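PDB 3AF5: transcription termination factor FttA from Pyrococcus horikoshii, which probably terminates transcription by cleaving nascent RNA at the exit channel of RNA polymerase, as a zinc-dependent endonuclease and 5'-3' exonuclease of the metallo-beta-lactamase superfamily. Local coordinates for residues Asn221-Asn226 / Glu553-Arg558; Gly563-Pro568 / Val578-Met583. All coordinates share one frame; numbering follows the deposited sequence.

Contact 1 of 2, residues Asn221-Asn226 / Glu553-Arg558; sequences NVAMLN and EGTLGR
Ala223 and Thr555 meet methyl to methyl in a narrow contact that buries 152 Å² in all: CB of Ala223 points at the other segment and comes within 3.4 Å of Thr555 CG2. A chi1 of 63° puts Thr555 OG1 between the backbone N and the carbonyl carbon, turned to its own helix, which leaves CG2 anti to the carbonyl carbon, beside the backbone N. Backbone carbonyl oxygens lie beside the two methyls. Ala223 CB is 3.7 Å from Glu553 O, and Ala223 O is 3.4 Å from Gly554 O, two acceptors that do not bond. Met224 flanks this patch from one side, its end coming up to the Glu553 carbonyl at van der Waals range, with SD 4.4 Å from Glu553 O. At Gly554 the backbone itself faces the alanine, and its positive phi of 92° suits a residue without a side chain.

The contact spans the cleft between two domains, the metallo-beta-lactamase domain carrying Ala223 and the beta-CASP domain carrying Thr555, an architecture shared by RNA-processing nucleases of this family. Ala223 sits in a short 3-10 turn, its side chain about 8 Å from that of the zinc ligand Asp260 and about 11 Å from a bound zinc ion. Opposite it, Thr555 is the N-cap of helix 556-562: OG1 accepts from Arg558 N at 3.0 Å, and the hydroxyl is also hydrogen-bonded to the carbonyl of Ala552. This pair of bonds fixes the rotation of the threonine and thereby presents CG2 to Ala223. Arg558 reaches back along its own segment, NH1 forming a salt bridge with Glu553 OE2 at 3.4 Å, and Glu620 provides a second carboxylate partner for its NH2. On the alanine side, Asn221 holds the turn, its O accepting from Met224 N and its OD1, weakly, from Ala223 N.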
loop_
_atom_site.group_PDB
_atom_site.type_symbol
_atom_site.label_atom_id
_atom_site.label_comp_id
_atom_site.label_asym_id
_atom_site.label_seq_id
_atom_site.Cartn_x
_atom_site.Cartn_y
_atom_site.Cartn_z
ATOM N N ASN A 221 -13.698 8.764 1.461
ATOM C CA ASN A 221 -14.768 7.914 0.950
ATOM C C ASN A 221 -15.150 8.537 -0.394
ATOM O O ASN A 221 -15.995 9.419 -0.448
ATOM C CB ASN A 221 -15.976 7.928 1.887
ATOM C CG ASN A 221 -17.052 6.939 1.467
ATOM O OD1 ASN A 221 -17.143 6.575 0.299
ATOM N ND2 ASN A 221 -17.880 6.514 2.416
ATOM N N VAL A 222 -14.513 8.090 -1.470
ATOM C CA VAL A 222 -14.790 8.637 -2.788
ATOM C C VAL A 222 -16.255 8.499 -3.186
ATOM O O VAL A 222 -16.749 9.261 -4.013
ATOM C CB VAL A 222 -13.912 7.967 -3.872
ATOM C CG1 VAL A 222 -12.437 8.137 -3.527
ATOM C CG2 VAL A 222 -14.269 6.497 -3.997
ATOM N N ALA A 223 -16.951 7.533 -2.600
ATOM C CA ALA A 223 -18.354 7.324 -2.921
ATOM C C ALA A 223 -19.202 8.455 -2.376
ATOM O O ALA A 223 -20.358 8.624 -2.761
ATOM C CB ALA A 223 -18.825 6.015 -2.335
ATOM N N MET A 224 -18.622 9.241 -1.481
ATOM C CA MET A 224 -19.351 10.328 -0.858
ATOM C C MET A 224 -18.626 11.672 -0.979
ATOM O O MET A 224 -18.810 12.552 -0.145
ATOM C CB MET A 224 -19.565 9.989 0.618
ATOM C CG MET A 224 -21.000 10.074 1.105
ATOM S SD MET A 224 -21.965 8.648 0.650
ATOM C CE MET A 224 -21.817 7.625 2.144
ATOM N N LEU A 225 -17.812 11.832 -2.018
ATOM C CA LEU A 225 -17.059 13.073 -2.214
ATOM C C LEU A 225 -17.831 14.390 -2.176
ATOM O O LEU A 225 -17.259 15.427 -1.843
ATOM C CB LEU A 225 -16.285 13.025 -3.527
ATOM C CG LEU A 225 -14.847 12.545 -3.443
ATOM C CD1 LEU A 225 -14.163 12.813 -4.785
ATOM C CD2 LEU A 225 -14.133 13.276 -2.306
ATOM N N ASN A 226 -19.112 14.370 -2.531
ATOM C CA ASN A 226 -19.900 15.608 -2.524
ATOM C C ASN A 226 -20.271 16.057 -1.114
ATOM O O ASN A 226 -20.732 17.183 -0.913
ATOM C CB ASN A 226 -21.196 15.449 -3.342
ATOM C CG ASN A 226 -20.936 15.075 -4.796
ATOM O OD1 ASN A 226 -20.033 15.625 -5.445
ATOM N ND2 ASN A 226 -21.738 14.145 -5.322
ATOM N N GLU A 553 -22.008 1.833 -1.169
ATOM C CA GLU A 553 -23.239 2.614 -1.199
ATOM C C GLU A 553 -23.006 4.039 -1.677
ATOM O O GLU A 553 -22.082 4.714 -1.223
ATOM C CB GLU A 553 -23.869 2.642 0.191
ATOM C CG GLU A 553 -24.746 1.439 0.484
ATOM C CD GLU A 553 -24.998 1.256 1.966
ATOM O OE1 GLU A 553 -25.100 2.284 2.684
ATOM O OE2 GLU A 553 -25.105 0.086 2.411
ATOM N N GLY A 554 -23.851 4.485 -2.600
ATOM C CA GLY A 554 -23.727 5.833 -3.128
ATOM C C GLY A 554 -22.871 5.927 -4.378
ATOM O O GLY A 554 -22.559 7.024 -4.840
ATOM N N THR A 555 -22.484 4.781 -4.927
ATOM C CA THR A 555 -21.664 4.756 -6.129
ATOM C C THR A 555 -22.559 4.475 -7.323
ATOM O O THR A 555 -23.614 3.877 -7.170
ATOM C CB THR A 555 -20.584 3.656 -6.038
ATOM O OG1 THR A 555 -21.213 2.371 -5.955
ATOM C CG2 THR A 555 -19.719 3.859 -4.803
ATOM N N LEU A 556 -22.153 4.931 -8.505
ATOM C CA LEU A 556 -22.924 4.693 -9.726
ATOM C C LEU A 556 -22.909 3.187 -9.959
ATOM O O LEU A 556 -23.909 2.585 -10.373
ATOM C CB LEU A 556 -22.278 5.421 -10.913
ATOM C CG LEU A 556 -22.714 5.077 -12.348
ATOM C CD1 LEU A 556 -24.216 5.133 -12.489
ATOM C CD2 LEU A 556 -22.058 6.049 -13.313
ATOM N N GLY A 557 -21.756 2.587 -9.671
ATOM C CA GLY A 557 -21.597 1.154 -9.821
ATOM C C GLY A 557 -22.669 0.394 -9.065
ATOM O O GLY A 557 -23.290 -0.506 -9.623
ATOM N N ARG A 558 -22.903 0.745 -7.804
ATOM C CA ARG A 558 -23.924 0.040 -7.046
ATOM C C ARG A 558 -25.317 0.274 -7.609
ATOM O O ARG A 558 -26.213 -0.531 -7.388
ATOM C CB ARG A 558 -23.914 0.420 -5.559
ATOM C CG ARG A 558 -25.057 -0.266 -4.814
ATOM C CD ARG A 558 -25.012 -0.098 -3.320
ATOM N NE ARG A 558 -23.973 -0.918 -2.709
ATOM C CZ ARG A 558 -24.051 -1.428 -1.481
ATOM N NH1 ARG A 558 -25.126 -1.204 -0.737
ATOM N NH2 ARG A 558 -23.055 -2.156 -0.995
#

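Contact 2 of 2, residues Gly563-Pro568 / Val578-Met583; sequences GIREIP and VIKVNM
Strands 566-568 and 578-580 run antiparallel, their axes at 158°, with Ile567 and Ile579 as a hydrogen-bonded pair (Ile567 N to Ile579 O 3.0 Å, Ile579 N to Ile567 O 2.8 Å) and Val581 N donating to Arg565 O beyond it. Two faces result from this beta hairpin. On one, Ile567 and Ile579 turn inward, Ile567 onto helix 556-562 and Ile579 onto helix 529-537, and CD1 of Ile567 approaches Val581 CG2 at 4.2 Å. On the other, Pro568 lies obliquely across Val578, its ring carbon CB 4.1 Å from Val578 CG1, and the bent chain of Glu566 brings OE1 beside Lys580 CG.

Arg565 curls over the end of the pairing. A bend at chi3 (59°) turns its guanidinium so that NE meets Val581 O at 3.1 Å, in the guanidinium plane and nearly straight off the carbonyl. NH2 makes a weak bond to Asn582 OD1, the two flat groups standing 77° apart. Lys580 NZ sits over one guanidinium face and donates to the same OD1 at 2.9 Å, while Asn582 ND2 is held by the carbonyl of Pro539. The exact spacing of the two cations is doubtful, but their sharing of one amide oxygen, with Val581 O and the Glu566 carboxylate nearby, would probably temper the like charges.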
loop_
_atom_site.group_PDB
_atom_site.type_symbol
_atom_site.label_atom_id
_atom_site.label_comp_id
_atom_site.label_asym_id
_atom_site.label_seq_id
_atom_site.Cartn_x
_atom_site.Cartn_y
_atom_site.Cartn_z
ATOM N N GLY A 563 -29.681 -2.986 -10.793
ATOM C CA GLY A 563 -30.626 -3.236 -11.860
ATOM C C GLY A 563 -31.350 -1.989 -12.331
ATOM O O GLY A 563 -32.102 -2.049 -13.306
ATOM N N ILE A 564 -31.146 -0.867 -11.640
ATOM C CA ILE A 564 -31.776 0.393 -12.039
ATOM C C ILE A 564 -31.438 0.553 -13.519
ATOM O O ILE A 564 -30.268 0.652 -13.880
ATOM C CB ILE A 564 -31.191 1.589 -11.252
ATOM C CG1 ILE A 564 -31.367 1.368 -9.745
ATOM C CG2 ILE A 564 -31.862 2.874 -11.688
ATOM C CD1 ILE A 564 -32.804 1.184 -9.305
ATOM N N ARG A 565 -32.453 0.571 -14.378
ATOM C CA ARG A 565 -32.203 0.667 -15.813
ATOM C C ARG A 565 -32.155 2.066 -16.426
ATOM O O ARG A 565 -31.987 2.208 -17.640
ATOM C CB ARG A 565 -33.210 -0.200 -16.568
ATOM C CG ARG A 565 -33.124 -1.673 -16.196
ATOM C CD ARG A 565 -33.886 -2.507 -17.192
ATOM N NE ARG A 565 -33.348 -2.313 -18.533
ATOM C CZ ARG A 565 -33.989 -2.639 -19.649
ATOM N NH1 ARG A 565 -35.198 -3.178 -19.581
ATOM N NH2 ARG A 565 -33.426 -2.415 -20.830
ATOM N N GLU A 566 -32.298 3.092 -15.593
ATOM C CA GLU A 566 -32.232 4.468 -16.070
ATOM C C GLU A 566 -31.547 5.305 -15.001
ATOM O O GLU A 566 -32.115 5.574 -13.947
ATOM C CB GLU A 566 -33.630 4.999 -16.371
ATOM C CG GLU A 566 -33.736 5.571 -17.770
ATOM C CD GLU A 566 -34.987 5.122 -18.483
ATOM O OE1 GLU A 566 -35.115 5.412 -19.698
ATOM O OE2 GLU A 566 -35.840 4.478 -17.828
ATOM N N ILE A 567 -30.317 5.716 -15.283
ATOM C CA ILE A 567 -29.537 6.470 -14.314
ATOM C C ILE A 567 -29.216 7.907 -14.719
ATOM O O ILE A 567 -28.607 8.148 -15.761
ATOM C CB ILE A 567 -28.213 5.723 -14.008
ATOM C CG1 ILE A 567 -28.525 4.283 -13.583
ATOM C CG2 ILE A 567 -27.448 6.435 -12.906
ATOM C CD1 ILE A 567 -27.308 3.411 -13.380
ATOM N N PRO A 568 -29.640 8.880 -13.893
ATOM C CA PRO A 568 -29.398 10.301 -14.149
ATOM C C PRO A 568 -27.952 10.618 -13.770
ATOM O O PRO A 568 -27.430 10.089 -12.791
ATOM C CB PRO A 568 -30.393 11.002 -13.219
ATOM C CG PRO A 568 -31.426 9.951 -12.922
ATOM C CD PRO A 568 -30.588 8.716 -12.780
ATOM N N VAL A 578 -29.735 11.367 -18.605
ATOM C CA VAL A 578 -30.133 10.032 -18.177
ATOM C C VAL A 578 -29.639 8.940 -19.117
ATOM O O VAL A 578 -30.011 8.889 -20.290
ATOM C CB VAL A 578 -31.671 9.911 -18.024
ATOM C CG1 VAL A 578 -32.146 10.793 -16.881
ATOM C CG2 VAL A 578 -32.362 10.311 -19.309
ATOM N N ILE A 579 -28.779 8.074 -18.591
ATOM C CA ILE A 579 -28.247 6.968 -19.367
ATOM C C ILE A 579 -29.226 5.807 -19.289
ATOM O O ILE A 579 -29.660 5.414 -18.202
ATOM C CB ILE A 579 -26.879 6.491 -18.830
ATOM C CG1 ILE A 579 -25.771 7.452 -19.268
ATOM C CG2 ILE A 579 -26.571 5.096 -19.354
ATOM C CD1 ILE A 579 -25.847 8.817 -18.646
ATOM N N LYS A 580 -29.582 5.272 -20.449
ATOM C CA LYS A 580 -30.490 4.143 -20.499
ATOM C C LYS A 580 -29.618 2.891 -20.434
ATOM O O LYS A 580 -28.727 2.702 -21.264
ATOM C CB LYS A 580 -31.291 4.164 -21.801
ATOM C CG LYS A 580 -32.684 3.543 -21.689
ATOM C CD LYS A 580 -32.658 2.119 -21.132
ATOM C CE LYS A 580 -34.073 1.569 -20.990
ATOM N NZ LYS A 580 -34.091 0.233 -20.334
ATOM N N VAL A 581 -29.866 2.046 -19.440
ATOM C CA VAL A 581 -29.083 0.826 -19.274
ATOM C C VAL A 581 -29.783 -0.382 -19.888
ATOM O O VAL A 581 -30.815 -0.845 -19.391
ATOM C CB VAL A 581 -28.788 0.548 -17.770
ATOM C CG1 VAL A 581 -28.062 -0.773 -17.611
ATOM C CG2 VAL A 581 -27.937 1.667 -17.194
ATOM N N ASN A 582 -29.217 -0.881 -20.983
ATOM C CA ASN A 582 -29.771 -2.044 -21.666
ATOM C C ASN A 582 -28.755 -3.181 -21.696
ATOM O O ASN A 582 -29.126 -4.350 -21.791
ATOM C CB ASN A 582 -30.180 -1.688 -23.098
ATOM C CG ASN A 582 -31.204 -0.575 -23.150
ATOM O OD1 ASN A 582 -32.214 -0.611 -22.445
ATOM N ND2 ASN A 582 -30.955 0.420 -23.996
ATOM N N MET A 583 -27.473 -2.830 -21.616
ATOM C CA MET A 583 -26.406 -3.822 -21.631
ATOM C C MET A 583 -26.650 -4.823 -20.501
ATOM O O MET A 583 -27.411 -4.545 -19.570
ATOM C CB MET A 583 -25.039 -3.135 -21.455
ATOM C CG MET A 583 -24.692 -2.759 -20.019
ATOM S SD MET A 583 -23.264 -1.644 -19.827
ATOM C CE MET A 583 -21.948 -2.575 -20.568
#

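The two contacts follow in series along the chain, contact 1 closing before contact 2 opens, with their centres about 17 Å apart on the same side of the molecule. Helix 556-562 starts in contact 1 and leads directly into strand 566-570 of contact 2, the turn between them passing through a Schellman motif at Gly563. The elements also pack together, Leu556 CD1 lying 3.5 Å from Ile567 CG2. Contact 1 joins the metallo-beta-lactamase and beta-CASP domains near the zinc site, whereas contact 2 is a hairpin within the beta-CASP region, away from the annotated metal ligands. A single helix therefore connects the domain interface to this peripheral hairpin.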